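Local coordinates for Oxidored_FMN domain-containing protein ([Pseudomonas] geniculata N1, PDB 6L6J), which probably oxidises the amine 6-hydroxypseudooxynicotine, using a flavin mononucleotide and a [4Fe-4S] cluster, and also carries a bound ADP, at residues A[330-335]-A[377-382]. Numbering follows the deposited sequence.
Sequences PNKIDA and HPEKVP
Lys332 and Glu379 reach for each other from opposite directions and join helix 329-334 to the loop before strand 390-394 through a single salt bridge. Its bond runs from Lys332 NZ to Glu379 OE2, 2.9 Å long; the ammonium arrives on the syn side of the carboxylate but 35° out of its plane. OE1 of Glu379 is the farther oxygen, 3.5 Å from Lys332 NZ. Both side chains bend at chi2; in Glu379 that bend, with CG beside the backbone N (chi1 -55°), brings the carboxylate to NZ. With the CA atoms of Lys332 and Glu379 10.8 Å apart, the backbones stay well separated.

Within the chain, Lys332 NZ also forms a salt bridge with Asp326 and a hydrogen bond to Asp340 O, so three acceptors hold the ammonium of the buried Lys332. The lysine probably offsets the like charges of Glu379 and Asp326, which lie close together. A glutamine in place of Glu379 would probably leave Lys332 without this charged mate and weaken the tie to the loop. The salt bridge thus ties a helix after the last TIM-barrel strand to the connecting loop, which Glu379 O separately bonds to Lys409 of helix 398-410, so the loop spans flavin-binding barrel and Rossmann-like domain.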
loop_
_atom_site.group_PDB
_atom_site.type_symbol
_atom_site.label_atom_id
_atom_site.label_comp_id
_atom_site.label_asym_id
_atom_site.label_seq_id
_atom_site.Cartn_x
_atom_site.Cartn_y
_atom_site.Cartn_z
ATOM N N PRO A 330 2.848 -16.136 -8.747
ATOM C CA PRO A 330 3.008 -16.959 -9.945
ATOM C C PRO A 330 3.568 -18.375 -9.734
ATOM O O PRO A 330 3.051 -19.306 -10.326
ATOM C CB PRO A 330 3.980 -16.167 -10.821
ATOM C CG PRO A 330 3.809 -14.727 -10.377
ATOM C CD PRO A 330 3.452 -14.805 -8.907
ATOM N N ASN A 331 4.617 -18.535 -8.929
ATOM C CA ASN A 331 5.286 -19.858 -8.779
ATOM C C ASN A 331 4.382 -20.811 -7.995
ATOM O O ASN A 331 4.489 -22.039 -8.234
ATOM C CB ASN A 331 6.678 -19.750 -8.167
ATOM C CG ASN A 331 7.704 -19.325 -9.200
ATOM O OD1 ASN A 331 7.376 -19.108 -10.369
ATOM N ND2 ASN A 331 8.940 -19.162 -8.765
ATOM N N LYS A 332 3.492 -20.285 -7.144
ATOM C CA LYS A 332 2.599 -21.126 -6.307
ATOM C C LYS A 332 1.442 -21.695 -7.151
ATOM O O LYS A 332 1.129 -22.893 -7.001
ATOM C CB LYS A 332 2.113 -20.317 -5.108
ATOM C CG LYS A 332 3.216 -19.609 -4.359
ATOM C CD LYS A 332 2.968 -19.481 -2.885
ATOM C CE LYS A 332 3.722 -18.300 -2.306
ATOM N NZ LYS A 332 3.422 -18.092 -0.870
ATOM N N ILE A 333 0.807 -20.871 -7.992
ATOM C CA ILE A 333 -0.240 -21.320 -8.966
ATOM C C ILE A 333 0.388 -22.439 -9.806
ATOM O O ILE A 333 -0.168 -23.572 -9.841
ATOM C CB ILE A 333 -0.747 -20.160 -9.848
ATOM C CG1 ILE A 333 -1.521 -19.120 -9.042
ATOM C CG2 ILE A 333 -1.582 -20.677 -11.019
ATOM C CD1 ILE A 333 -1.749 -17.808 -9.782
ATOM N N ASP A 334 1.559 -22.145 -10.376
ATOM C CA ASP A 334 2.335 -23.080 -11.245
ATOM C C ASP A 334 2.655 -24.411 -10.533
ATOM O O ASP A 334 2.872 -25.394 -11.226
ATOM C CB ASP A 334 3.621 -22.418 -11.736
ATOM C CG ASP A 334 4.186 -23.034 -12.998
ATOM O OD1 ASP A 334 3.414 -23.694 -13.751
ATOM O OD2 ASP A 334 5.390 -22.851 -13.219
ATOM N N ALA A 335 2.678 -24.451 -9.204
ATOM C CA ALA A 335 2.945 -25.670 -8.406
ATOM C C ALA A 335 1.644 -26.295 -7.873
ATOM O O ALA A 335 1.754 -27.244 -7.047
ATOM C CB ALA A 335 3.869 -25.308 -7.270
ATOM N N HIS A 377 13.956 -13.065 3.055
ATOM C CA HIS A 377 13.353 -13.601 1.811
ATOM C C HIS A 377 11.852 -13.799 2.026
ATOM O O HIS A 377 11.387 -14.046 3.134
ATOM C CB HIS A 377 14.127 -14.849 1.344
ATOM C CG HIS A 377 15.572 -14.550 1.095
ATOM N ND1 HIS A 377 15.987 -13.483 0.284
ATOM C CD2 HIS A 377 16.703 -15.135 1.557
ATOM C CE1 HIS A 377 17.307 -13.447 0.249
ATOM N NE2 HIS A 377 17.768 -14.454 1.017
ATOM N N PRO A 378 11.042 -13.639 0.960
ATOM C CA PRO A 378 9.612 -13.941 1.022
ATOM C C PRO A 378 9.204 -15.359 1.447
ATOM O O PRO A 378 8.230 -15.449 2.148
ATOM C CB PRO A 378 9.100 -13.674 -0.402
ATOM C CG PRO A 378 10.331 -13.496 -1.262
ATOM C CD PRO A 378 11.443 -13.068 -0.335
ATOM N N GLU A 379 9.901 -16.392 0.986
ATOM C CA GLU A 379 9.566 -17.817 1.275
ATOM C C GLU A 379 10.680 -18.501 2.078
ATOM O O GLU A 379 10.341 -19.160 3.075
ATOM C CB GLU A 379 9.318 -18.592 -0.009
ATOM C CG GLU A 379 8.244 -17.968 -0.888
ATOM C CD GLU A 379 6.846 -17.851 -0.286
ATOM O OE1 GLU A 379 6.516 -18.565 0.677
ATOM O OE2 GLU A 379 6.082 -17.050 -0.800
ATOM N N LYS A 380 11.949 -18.341 1.689
ATOM C CA LYS A 380 13.083 -19.098 2.285
ATOM C C LYS A 380 13.429 -18.558 3.678
ATOM O O LYS A 380 13.379 -17.333 3.888
ATOM C CB LYS A 380 14.310 -19.036 1.371
ATOM C CG LYS A 380 14.178 -19.812 0.067
ATOM C CD LYS A 380 15.474 -19.897 -0.707
ATOM C CE LYS A 380 15.955 -18.552 -1.222
ATOM N NZ LYS A 380 16.900 -18.708 -2.361
ATOM N N VAL A 381 13.788 -19.451 4.597
ATOM C CA VAL A 381 14.307 -19.086 5.944
ATOM C C VAL A 381 15.577 -19.891 6.175
ATOM O O VAL A 381 15.746 -20.967 5.627
ATOM C CB VAL A 381 13.259 -19.311 7.054
ATOM C CG1 VAL A 381 12.103 -18.324 6.947
ATOM C CG2 VAL A 381 12.737 -20.743 7.093
ATOM N N PRO A 382 16.545 -19.369 6.959
ATOM C CA PRO A 382 17.669 -20.179 7.431
ATOM C C PRO A 382 17.150 -21.382 8.214
ATOM O O PRO A 382 16.205 -21.248 8.990
ATOM C CB PRO A 382 18.458 -19.243 8.360
ATOM C CG PRO A 382 18.055 -17.853 7.922
ATOM C CD PRO A 382 16.624 -17.973 7.423
#